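Local coordinates for putative cell adhesion protein (Bacteroides eggerthii, PDB 4GPV) that is probably a FimA-like pilus subunit that assembles into fimbriae on the bacterial surface and serves in cell adhesion, at residues V184-G189 and P260-I265; T226-A231 and N247-F252; A188-R193 and E206-F211; P277-I282 and T318-P323. All blocks are in the same frame, centred on the assembly; numbering follows the deposited sequence. Where two conformers were deposited one is given.

Contacts 1 and 3 both use strand 176-193, on which Ala-188 and Gly-189 are shared: strand 262-271 pairs with it in contact 1 and strand 207-209 in contact 3, in each case through antiparallel backbone hydrogen bonds. Contact 1 is buried and almost wholly apolar in its side chains, whereas contact 3 runs out to a lysine and a glutamate near the surface. Contact 2 joins the two sheets rather than neighbours in one, with a buried aromatic on the inner side and a polar, Tris-bound outer side. Contact 4, mostly buried but with Thr-318 exposed, packs Pro-320 of a type I turn on Phe-279 of strand 274-283 and has no direct hydrogen bond.

Contact 1: residues V184-G189 and P260-I265; sequences VLLFAG and PTILAI
Four backbone hydrogen bonds join Val-184 and Leu-186 to Ala-264 and Ile-262 as two antiparallel hydrogen-bonded pairs, with Leu-185 and Leu-263 forming the non-hydrogen-bonded pair between them. The bonds are nearly straight: Leu-186 N reaches Ile-262 O at 2.7 Å, and Val-184 N reaches Ala-264 O at 2.8 Å.

Where regular pairing stops, Thr-261 takes over with its side chain. Its OG1 donates to Phe-187 O at 2.7 Å, tilted 29° from the carbonyl plane, and accepts from a water that is itself the acceptor for Gly-189 N. OG1 stands beside the backbone N (chi1 -65°), which leaves CG2 to meet Leu-185 CD1 at 3.7 Å.

Apolar contacts divide between the two faces. On one, Leu-185 CD1 leans over Leu-263 CB at 4.1 Å. On the other, Val-184 CG2 meets Ala-264 CB, Leu-186 and Ile-262 touch through their CB atoms, and Ile-262 CD1 comes to the edge of the Phe-187 ring, 4.1 Å from CD2, the two side chains lying alongside and pointing the same way.

Opposite Tyr-208, Phe-187 and Ala-188 together form a G1 beta bulge that interrupts strand 176-193. Strand 262-271 continues the sheet to strand 274-283, while Leu-185 and Leu-263 pack against Phe-249 of strand 247-251 and Ile-160 of strand 146-169, in the second sheet.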
# COMPACT_ATOMS: atom_id res chain seq x y z
N VAL A 184 -8.48 -5.70 -11.22
CA VAL A 184 -8.87 -5.91 -9.82
C VAL A 184 -7.67 -6.30 -8.94
O VAL A 184 -6.73 -6.90 -9.41
CB VAL A 184 -10.01 -6.98 -9.69
CG1 VAL A 184 -11.30 -6.54 -10.40
CG2 VAL A 184 -9.55 -8.37 -10.17
N LEU A 185 -7.74 -5.93 -7.66
CA LEU A 185 -6.75 -6.35 -6.69
C LEU A 185 -7.46 -7.28 -5.76
O LEU A 185 -8.46 -6.89 -5.16
CB LEU A 185 -6.07 -5.17 -5.94
CG LEU A 185 -4.79 -5.55 -5.19
CD1 LEU A 185 -3.65 -5.99 -6.18
CD2 LEU A 185 -4.30 -4.36 -4.32
N LEU A 186 -6.95 -8.48 -5.61
CA LEU A 186 -7.56 -9.47 -4.73
C LEU A 186 -6.70 -9.64 -3.52
O LEU A 186 -5.46 -9.72 -3.64
CB LEU A 186 -7.77 -10.83 -5.46
CG LEU A 186 -8.37 -10.79 -6.88
CD1 LEU A 186 -8.50 -12.25 -7.46
CD2 LEU A 186 -9.73 -10.06 -6.89
N PHE A 187 -7.32 -9.67 -2.31
CA PHE A 187 -6.61 -9.92 -1.06
C PHE A 187 -5.53 -8.90 -0.80
O PHE A 187 -4.38 -9.24 -0.52
CB PHE A 187 -6.01 -11.36 -1.02
CG PHE A 187 -7.07 -12.36 -1.40
CD1 PHE A 187 -8.23 -12.48 -0.65
CD2 PHE A 187 -6.95 -13.11 -2.57
CE1 PHE A 187 -9.25 -13.35 -1.05
CE2 PHE A 187 -7.96 -13.96 -2.97
CZ PHE A 187 -9.11 -14.08 -2.21
N ALA A 188 -5.94 -7.63 -0.81
CA ALA A 188 -5.10 -6.53 -0.34
C ALA A 188 -5.01 -6.65 1.18
O ALA A 188 -6.06 -6.79 1.81
CB ALA A 188 -5.77 -5.21 -0.70
N GLY A 189 -3.82 -6.58 1.77
CA GLY A 189 -3.69 -6.66 3.23
C GLY A 189 -4.47 -5.54 3.91
O GLY A 189 -4.36 -4.37 3.51
N PRO A 260 -1.80 -14.78 -0.45
CA PRO A 260 -1.09 -13.72 -1.17
C PRO A 260 -2.02 -12.76 -1.87
O PRO A 260 -3.13 -13.12 -2.24
CB PRO A 260 -0.29 -14.48 -2.22
CG PRO A 260 -1.05 -15.76 -2.43
CD PRO A 260 -1.58 -16.10 -1.08
N THR A 261 -1.53 -11.56 -2.10
CA THR A 261 -2.23 -10.56 -2.88
C THR A 261 -2.14 -10.99 -4.36
O THR A 261 -1.14 -11.58 -4.79
CB THR A 261 -1.60 -9.18 -2.62
OG1 THR A 261 -1.82 -8.82 -1.24
CG2 THR A 261 -2.19 -8.08 -3.52
N ILE A 262 -3.19 -10.69 -5.14
CA ILE A 262 -3.26 -11.07 -6.56
C ILE A 262 -3.72 -9.86 -7.36
O ILE A 262 -4.73 -9.24 -7.02
CB ILE A 262 -4.23 -12.27 -6.82
CG1 ILE A 262 -3.97 -13.48 -5.88
CG2 ILE A 262 -4.29 -12.64 -8.35
CD1 ILE A 262 -5.05 -14.53 -5.90
N LEU A 263 -3.01 -9.53 -8.43
CA LEU A 263 -3.45 -8.49 -9.37
C LEU A 263 -4.00 -9.21 -10.59
O LEU A 263 -3.36 -10.14 -11.07
CB LEU A 263 -2.31 -7.53 -9.77
CG LEU A 263 -2.68 -6.47 -10.85
CD1 LEU A 263 -3.67 -5.43 -10.31
CD2 LEU A 263 -1.42 -5.81 -11.38
N ALA A 264 -5.20 -8.83 -11.09
CA ALA A 264 -5.71 -9.50 -12.26
C ALA A 264 -6.54 -8.60 -13.15
O ALA A 264 -7.09 -7.59 -12.71
CB ALA A 264 -6.61 -10.68 -11.84
N ILE A 265 -6.63 -9.00 -14.41
CA ILE A 265 -7.63 -8.49 -15.33
C ILE A 265 -8.79 -9.46 -15.18
O ILE A 265 -8.58 -10.66 -15.35
CB ILE A 265 -7.17 -8.36 -16.78
CG1 ILE A 265 -6.00 -7.37 -16.90
CG2 ILE A 265 -8.38 -7.95 -17.69
CD1 ILE A 265 -5.22 -7.53 -18.20
O HOH W 1 -1.44 -6.36 -0.03

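Contact 2: residues T226-A231 and N247-F252; sequences TALSDA and NHFYTF. With TRS (2-amino-2-hydroxymethyl-propane-1,3-diol), chain C.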
# COMPACT_ATOMS: atom_id res chain seq x y z
N THR A 226 -15.07 -1.86 -3.42
CA THR A 226 -15.18 -1.37 -4.80
C THR A 226 -13.95 -0.54 -5.16
O THR A 226 -13.68 -0.37 -6.34
CB THR A 226 -16.46 -0.55 -5.01
OG1 THR A 226 -16.43 0.55 -4.12
CG2 THR A 226 -17.72 -1.38 -4.85
N ALA A 227 -13.18 -0.06 -4.18
CA ALA A 227 -11.95 0.70 -4.46
C ALA A 227 -10.88 -0.19 -5.11
O ALA A 227 -9.87 0.32 -5.60
CB ALA A 227 -11.40 1.30 -3.18
N LEU A 228 -11.07 -1.52 -5.06
CA LEU A 228 -10.08 -2.47 -5.60
C LEU A 228 -10.53 -3.06 -6.95
O LEU A 228 -10.05 -4.11 -7.37
CB LEU A 228 -9.76 -3.56 -4.59
CG LEU A 228 -9.13 -3.09 -3.29
CD1 LEU A 228 -8.88 -4.24 -2.36
CD2 LEU A 228 -7.85 -2.22 -3.53
N SER A 229 -11.39 -2.32 -7.66
CA SER A 229 -11.83 -2.71 -9.00
C SER A 229 -11.91 -1.46 -9.86
O SER A 229 -12.69 -0.57 -9.56
CB SER A 229 -13.19 -3.42 -8.93
OG SER A 229 -13.62 -3.80 -10.23
N ASP A 230 -11.12 -1.39 -10.94
CA ASP A 230 -11.14 -0.26 -11.88
C ASP A 230 -11.70 -0.75 -13.21
O ASP A 230 -11.07 -1.61 -13.85
CB ASP A 230 -9.75 0.34 -12.04
CG ASP A 230 -9.32 1.17 -10.84
OD1 ASP A 230 -10.18 1.89 -10.28
OD2 ASP A 230 -8.09 1.23 -10.56
N ALA A 231 -12.87 -0.22 -13.60
CA ALA A 231 -13.54 -0.67 -14.83
C ALA A 231 -12.72 -0.44 -16.08
O ALA A 231 -12.01 0.57 -16.22
CB ALA A 231 -14.91 0.03 -14.98
N ASN A 247 -3.61 1.57 -14.64
CA ASN A 247 -4.06 2.03 -13.31
C ASN A 247 -3.01 1.67 -12.27
O ASN A 247 -2.02 0.99 -12.57
CB ASN A 247 -5.44 1.41 -12.96
CG ASN A 247 -5.40 -0.07 -12.55
OD1 ASN A 247 -4.56 -0.85 -12.99
ND2 ASN A 247 -6.30 -0.47 -11.67
N HIS A 248 -3.28 2.05 -11.03
CA HIS A 248 -2.45 1.65 -9.91
C HIS A 248 -3.34 1.47 -8.69
O HIS A 248 -4.44 2.05 -8.64
CB HIS A 248 -1.34 2.69 -9.66
CG HIS A 248 -1.83 4.01 -9.18
ND1 HIS A 248 -2.21 4.99 -10.06
CD2 HIS A 248 -2.01 4.46 -7.91
CE1 HIS A 248 -2.61 6.01 -9.32
NE2 HIS A 248 -2.51 5.73 -8.01
N PHE A 249 -2.87 0.67 -7.73
CA PHE A 249 -3.54 0.48 -6.45
C PHE A 249 -2.54 0.71 -5.34
O PHE A 249 -1.36 0.42 -5.52
CB PHE A 249 -4.11 -0.95 -6.32
CG PHE A 249 -5.24 -1.31 -7.24
CD1 PHE A 249 -6.49 -0.72 -7.10
CD2 PHE A 249 -5.09 -2.31 -8.19
CE1 PHE A 249 -7.55 -1.07 -7.94
CE2 PHE A 249 -6.15 -2.70 -9.01
CZ PHE A 249 -7.37 -2.07 -8.89
N TYR A 250 -3.01 1.21 -4.21
CA TYR A 250 -2.21 1.27 -2.99
C TYR A 250 -2.64 0.11 -2.13
O TYR A 250 -3.85 -0.17 -2.05
CB TYR A 250 -2.43 2.59 -2.20
CG TYR A 250 -2.11 3.79 -3.04
CD1 TYR A 250 -0.81 4.05 -3.47
CD2 TYR A 250 -3.11 4.67 -3.43
CE1 TYR A 250 -0.52 5.15 -4.27
CE2 TYR A 250 -2.83 5.80 -4.20
CZ TYR A 250 -1.54 6.03 -4.63
OH TYR A 250 -1.30 7.12 -5.42
N THR A 251 -1.69 -0.55 -1.47
CA THR A 251 -2.09 -1.68 -0.62
C THR A 251 -1.11 -1.79 0.53
O THR A 251 -0.09 -1.10 0.52
CB THR A 251 -2.15 -2.99 -1.46
OG1 THR A 251 -2.77 -4.02 -0.66
CG2 THR A 251 -0.77 -3.47 -1.93
N PHE A 252 -1.39 -2.64 1.49
CA PHE A 252 -0.43 -2.80 2.57
C PHE A 252 0.41 -4.10 2.41
O PHE A 252 0.11 -4.98 1.58
CB PHE A 252 -1.14 -2.76 3.93
CG PHE A 252 -1.69 -1.40 4.29
CD1 PHE A 252 -0.99 -0.24 3.98
CD2 PHE A 252 -2.88 -1.29 5.01
CE1 PHE A 252 -1.51 1.03 4.32
CE2 PHE A 252 -3.39 -0.02 5.36
CZ PHE A 252 -2.69 1.12 5.03
C TRS C . -7.15 4.37 -8.90
C1 TRS C . -7.04 5.12 -7.57
C2 TRS C . -5.93 4.68 -9.77
C3 TRS C . -8.46 4.71 -9.62
N TRS C . -7.15 2.90 -8.59
O1 TRS C . -5.88 4.72 -6.86
O2 TRS C . -5.84 3.83 -10.90
O3 TRS C . -9.58 4.08 -8.98
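Two sheets of the FimA-like C-terminal domain meet where Leu-228 and Asp-230, leading into and lying on strand 229-231, face Asn-247 and Phe-249 of strand 247-251. Strands 229-231 and 247-251 run nearly antiparallel, at 164°, but their axes stay 8.9 Å apart, so side chains rather than backbone bonds fill the interval.

Phe-249 is the buried part. Its ring meets Ala-227 O at the edge, 3.6 Å from CE1, and Leu-228 CD2 lies 4.1 Å from its CD1, the two side chains crossing at a slant. Leu-228 also touches Ala-188 and Met-117.

Nearer the surface, Asn-247 ND2 donates to Asp-230 OD2 at 2.7 Å, almost straight. The oxygen lies in the amide plane and uses its anti lone pair, although the carboxylate is turned 78° from the amide. Asn-247 CG sits between the backbone N and the carbonyl carbon (chi1 75°), which brings the amide across to the aspartate.

A Tris molecule, probably from the crystallisation liquor, binds at this partly exposed edge. Tris N donates to Asp-230 OD2 at 2.7 Å and to His-248 O, while Tris O3 donates to Asp-230 OD1 at 2.6 Å. His-248 N donates to Tris O2, and Tris C2 lies over one face of the His-248 imidazole.

Strands of different sheets meeting through Phe-249 and Leu-228 fit the face-to-face packing of a beta sandwich, consistent with the domain's transthyretin-like clan.

Contact 3: residues A188-R193 and E206-F211; sequences AGKKGR and EFYTGF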
# COMPACT_ATOMS: atom_id res chain seq x y z
N ALA A 188 -5.94 -7.63 -0.81
CA ALA A 188 -5.10 -6.53 -0.34
C ALA A 188 -5.01 -6.65 1.18
O ALA A 188 -6.06 -6.79 1.81
CB ALA A 188 -5.77 -5.21 -0.70
N GLY A 189 -3.82 -6.58 1.77
CA GLY A 189 -3.69 -6.66 3.23
C GLY A 189 -4.47 -5.54 3.91
O GLY A 189 -4.36 -4.37 3.51
N LYS A 190 -5.27 -5.88 4.94
CA LYS A 190 -6.09 -4.87 5.61
C LYS A 190 -5.30 -3.92 6.54
O LYS A 190 -5.58 -2.72 6.55
CB LYS A 190 -7.19 -5.56 6.45
CG LYS A 190 -7.93 -4.62 7.43
CD LYS A 190 -9.16 -5.27 8.04
CE LYS A 190 -9.93 -4.30 8.91
NZ LYS A 190 -11.34 -4.72 9.06
N LYS A 191 -4.31 -4.46 7.27
CA LYS A 191 -3.58 -3.75 8.33
C LYS A 191 -2.36 -3.01 7.87
O LYS A 191 -1.48 -3.58 7.26
CB LYS A 191 -3.16 -4.72 9.44
CG LYS A 191 -4.26 -5.07 10.41
CD LYS A 191 -3.67 -5.64 11.71
CE LYS A 191 -4.74 -6.03 12.70
NZ LYS A 191 -4.17 -6.31 14.04
N GLY A 192 -2.31 -1.73 8.23
CA GLY A 192 -1.18 -0.86 7.94
C GLY A 192 -0.50 -0.54 9.25
O GLY A 192 -1.07 0.18 10.08
N ARG A 193 0.68 -1.13 9.47
CA ARG A 193 1.46 -0.90 10.67
C ARG A 193 2.34 0.29 10.47
O ARG A 193 3.11 0.34 9.49
CB ARG A 193 2.32 -2.14 10.98
CG ARG A 193 1.67 -3.16 11.87
CD ARG A 193 1.54 -2.66 13.29
NE ARG A 193 2.71 -2.86 14.13
CZ ARG A 193 2.87 -3.89 14.96
NH1 ARG A 193 1.96 -4.85 15.02
NH2 ARG A 193 3.96 -3.98 15.71
N GLU A 206 -6.44 -10.59 7.65
CA GLU A 206 -7.64 -9.92 7.17
C GLU A 206 -7.31 -9.17 5.88
O GLU A 206 -6.22 -8.64 5.73
CB GLU A 206 -8.25 -8.96 8.19
CG GLU A 206 -8.89 -9.65 9.37
CD GLU A 206 -9.50 -8.64 10.32
OE1 GLU A 206 -8.74 -7.86 10.95
OE2 GLU A 206 -10.75 -8.55 10.37
N PHE A 207 -8.25 -9.17 4.96
CA PHE A 207 -8.01 -8.62 3.63
C PHE A 207 -9.21 -7.89 3.06
O PHE A 207 -10.34 -8.19 3.42
CB PHE A 207 -7.74 -9.81 2.66
CG PHE A 207 -6.63 -10.74 3.10
CD1 PHE A 207 -5.31 -10.43 2.84
CD2 PHE A 207 -6.90 -11.81 3.95
CE1 PHE A 207 -4.28 -11.22 3.35
CE2 PHE A 207 -5.86 -12.60 4.47
CZ PHE A 207 -4.56 -12.31 4.13
N TYR A 208 -8.95 -7.09 2.04
CA TYR A 208 -10.01 -6.54 1.19
C TYR A 208 -9.87 -7.20 -0.18
O TYR A 208 -8.75 -7.56 -0.57
CB TYR A 208 -9.90 -5.02 1.06
CG TYR A 208 -10.10 -4.29 2.37
CD1 TYR A 208 -11.38 -4.05 2.87
CD2 TYR A 208 -9.01 -3.80 3.08
CE1 TYR A 208 -11.56 -3.34 4.06
CE2 TYR A 208 -9.18 -3.14 4.29
CZ TYR A 208 -10.45 -2.91 4.77
OH TYR A 208 -10.58 -2.16 5.91
N THR A 209 -10.95 -7.29 -0.96
CA THR A 209 -10.83 -7.86 -2.29
C THR A 209 -11.77 -7.10 -3.27
O THR A 209 -12.87 -6.66 -2.90
CB THR A 209 -11.05 -9.40 -2.25
OG1 THR A 209 -10.47 -9.96 -3.42
CG2 THR A 209 -12.51 -9.80 -2.18
N GLY A 210 -11.29 -6.90 -4.49
CA GLY A 210 -12.07 -6.18 -5.50
C GLY A 210 -13.13 -6.98 -6.20
O GLY A 210 -14.03 -6.41 -6.84
N PHE A 211 -13.04 -8.32 -6.12
CA PHE A 211 -14.00 -9.21 -6.78
C PHE A 211 -13.97 -10.55 -6.08
O PHE A 211 -12.89 -11.06 -5.83
CB PHE A 211 -13.61 -9.37 -8.28
CG PHE A 211 -14.61 -10.14 -9.11
CD1 PHE A 211 -15.74 -9.52 -9.62
CD2 PHE A 211 -14.44 -11.50 -9.32
CE1 PHE A 211 -16.67 -10.24 -10.38
CE2 PHE A 211 -15.38 -12.23 -10.07
CZ PHE A 211 -16.49 -11.59 -10.60
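Lys-190 lies along Glu-206 and across Tyr-208, making its closest side-chain contacts through its aliphatic chain. Its CG comes 3.7 Å from Tyr-208 CE2, obliquely to the ring, and its CD rests 3.8 Å from Glu-206 CB. With CG opposite the backbone N (chi1 168°) and the rest extended, the chain runs alongside the glutamate in the same direction. Lys-190 NZ ends 4.1 Å from Glu-206 OE2, too far apart for a salt bridge.

The backbone holds these groups in place. Ala-188 and Tyr-208 form an antiparallel hydrogen-bonded pair, Tyr-208 N reaching Ala-188 O at 2.9 Å, and Lys-190 N donates to Glu-206 O at 3.0 Å from 34° outside the carbonyl plane. Phe-207 turns its ring edge to Ala-188 O and packs near Gly-189 CA.

Farther out, Ser-115 of strand 113-115 touches both Lys-190 and Tyr-208, while strand 222-224 bonds to the far side of strand 207-209. Replacing Lys-190 with an alanine would probably uncover part of the Tyr-208 ring and take from the Glu-206 carboxylate the nearer of two lysine charges.

The lysine therefore contributes chiefly apolar packing, supplemented by what is probably only a weak attraction between opposite charges that do not touch.

Contact 4: residues P277-I282 and T318-P323; sequences PIFYPI and TDPEEP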
# COMPACT_ATOMS: atom_id res chain seq x y z
N PRO A 277 -16.90 -15.81 -15.51
CA PRO A 277 -15.75 -14.94 -15.26
C PRO A 277 -14.42 -15.67 -15.54
O PRO A 277 -14.25 -16.87 -15.26
CB PRO A 277 -15.88 -14.57 -13.78
CG PRO A 277 -16.69 -15.64 -13.18
CD PRO A 277 -17.52 -16.28 -14.25
N ILE A 278 -13.49 -14.94 -16.14
CA ILE A 278 -12.14 -15.44 -16.43
C ILE A 278 -11.17 -14.40 -15.94
O ILE A 278 -11.55 -13.24 -15.74
CB ILE A 278 -11.86 -15.84 -17.91
CG1 ILE A 278 -12.04 -14.63 -18.85
CG2 ILE A 278 -12.73 -17.05 -18.32
CD1 ILE A 278 -11.52 -14.78 -20.23
N PHE A 279 -9.95 -14.81 -15.70
CA PHE A 279 -8.93 -13.92 -15.14
C PHE A 279 -7.60 -14.04 -15.84
O PHE A 279 -7.23 -15.12 -16.29
CB PHE A 279 -8.73 -14.25 -13.64
CG PHE A 279 -9.96 -14.10 -12.79
CD1 PHE A 279 -10.86 -15.14 -12.65
CD2 PHE A 279 -10.23 -12.90 -12.15
CE1 PHE A 279 -12.02 -15.00 -11.88
CE2 PHE A 279 -11.36 -12.76 -11.34
CZ PHE A 279 -12.27 -13.80 -11.24
N TYR A 280 -6.84 -12.93 -15.87
CA TYR A 280 -5.45 -12.93 -16.35
C TYR A 280 -4.66 -12.45 -15.14
O TYR A 280 -4.56 -11.24 -14.92
CB TYR A 280 -5.27 -12.03 -17.59
CG TYR A 280 -6.21 -12.39 -18.72
CD1 TYR A 280 -5.84 -13.33 -19.68
CD2 TYR A 280 -7.43 -11.74 -18.88
CE1 TYR A 280 -6.64 -13.58 -20.80
CE2 TYR A 280 -8.27 -12.02 -19.96
CZ TYR A 280 -7.87 -12.94 -20.92
OH TYR A 280 -8.69 -13.19 -22.00
N PRO A 281 -4.26 -13.37 -14.24
CA PRO A 281 -3.73 -12.93 -12.94
C PRO A 281 -2.22 -13.05 -12.73
O PRO A 281 -1.52 -13.76 -13.47
CB PRO A 281 -4.43 -13.90 -12.00
CG PRO A 281 -4.55 -15.18 -12.81
CD PRO A 281 -4.45 -14.84 -14.26
N ILE A 282 -1.76 -12.40 -11.66
CA ILE A 282 -0.40 -12.52 -11.17
C ILE A 282 -0.46 -12.61 -9.65
O ILE A 282 -1.02 -11.72 -8.99
CB ILE A 282 0.61 -11.45 -11.67
CG1 ILE A 282 2.09 -11.87 -11.33
CG2 ILE A 282 0.31 -10.07 -11.18
CD1 ILE A 282 2.59 -13.33 -11.99
N THR A 318 -10.01 -19.73 -14.98
CA THR A 318 -11.24 -19.65 -14.17
C THR A 318 -10.89 -19.42 -12.69
O THR A 318 -11.76 -18.97 -11.95
CB THR A 318 -12.08 -20.93 -14.31
OG1 THR A 318 -11.35 -22.00 -13.74
CG2 THR A 318 -12.42 -21.26 -15.76
N ASP A 319 -9.66 -19.80 -12.25
CA ASP A 319 -9.28 -19.67 -10.84
C ASP A 319 -8.07 -18.76 -10.70
O ASP A 319 -6.95 -19.20 -10.94
CB ASP A 319 -9.00 -21.04 -10.18
CG ASP A 319 -8.86 -20.98 -8.66
OD1 ASP A 319 -8.88 -19.87 -8.09
OD2 ASP A 319 -8.76 -22.06 -8.04
N PRO A 320 -8.28 -17.51 -10.27
CA PRO A 320 -7.15 -16.59 -10.16
C PRO A 320 -6.25 -16.90 -8.97
O PRO A 320 -5.16 -16.35 -8.90
CB PRO A 320 -7.82 -15.23 -9.99
CG PRO A 320 -9.11 -15.53 -9.31
CD PRO A 320 -9.55 -16.86 -9.89
N GLU A 321 -6.71 -17.75 -8.03
CA GLU A 321 -5.91 -18.07 -6.83
C GLU A 321 -4.88 -19.19 -7.07
O GLU A 321 -4.05 -19.44 -6.20
CB GLU A 321 -6.82 -18.46 -5.67
CG GLU A 321 -7.71 -17.32 -5.21
CD GLU A 321 -8.69 -17.65 -4.10
OE1 GLU A 321 -8.53 -18.70 -3.44
OE2 GLU A 321 -9.62 -16.85 -3.89
N GLU A 322 -4.94 -19.84 -8.24
CA GLU A 322 -4.00 -20.90 -8.62
C GLU A 322 -3.04 -20.36 -9.69
O GLU A 322 -3.50 -19.71 -10.63
CB GLU A 322 -4.72 -22.16 -9.13
CG GLU A 322 -5.53 -22.92 -8.08
CD GLU A 322 -4.83 -23.39 -6.83
OE1 GLU A 322 -3.70 -23.93 -6.93
OE2 GLU A 322 -5.42 -23.25 -5.74
N PRO A 323 -1.72 -20.63 -9.60
CA PRO A 323 -0.79 -20.10 -10.61
C PRO A 323 -1.13 -20.56 -12.04
O PRO A 323 -1.70 -21.64 -12.24
CB PRO A 323 0.58 -20.62 -10.17
CG PRO A 323 0.42 -20.95 -8.73
CD PRO A 323 -1.00 -21.41 -8.57
O HOH W 2 -14.09 -17.76 -12.63
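Segment 277-282 is extended strand throughout, whereas 318-323 turns back on itself: Asp-319 to Glu-322 form a type I beta turn with Pro-320 at its second position. Asp-319 OD1 accepts from Glu-321 N at 3.0 Å, an Asx turn in which the donor meets the carboxylate from above its plane. No direct hydrogen bond crosses between the segments. Instead one water donates both to Pro-277 O, at 2.8 Å, and to Thr-318 O, at 2.7 Å, bridging the two segments at that end.

The side chains meet as ring on ring. Pro-320 CG stands over the centre of the Phe-279 ring, 3.7 Å from the centroid and only 7° off the normal, a CH-pi contact. Pro-320 CD approaches Phe-279 CD1 to 3.5 Å and Pro-320 CB lies over Phe-279 CG, so the pyrrolidine spans much of that face. Phe-279 CG is opposite its own carbonyl carbon (chi1 -60°), carrying the ring out to the turn, where Thr-318 O sits at the ring edge, 4.0 Å from CE1. Pro-281 adds a second proline, its CB 4.2 Å from Pro-320 CB.

A serine in place of Phe-279 would probably strip Pro-320 of the aromatic face it rests on and open a gap between turn and strand.

Tyr-214 packs edge-to-face with Phe-279 and also touches Pro-320, while Glu-321 OE2 bonds to Tyr-214 OH and Phe-218 N. A proline laid flat on an aromatic ring is a classic CH-pi pairing, joining here the loop before strand 329-343 to strand 274-283.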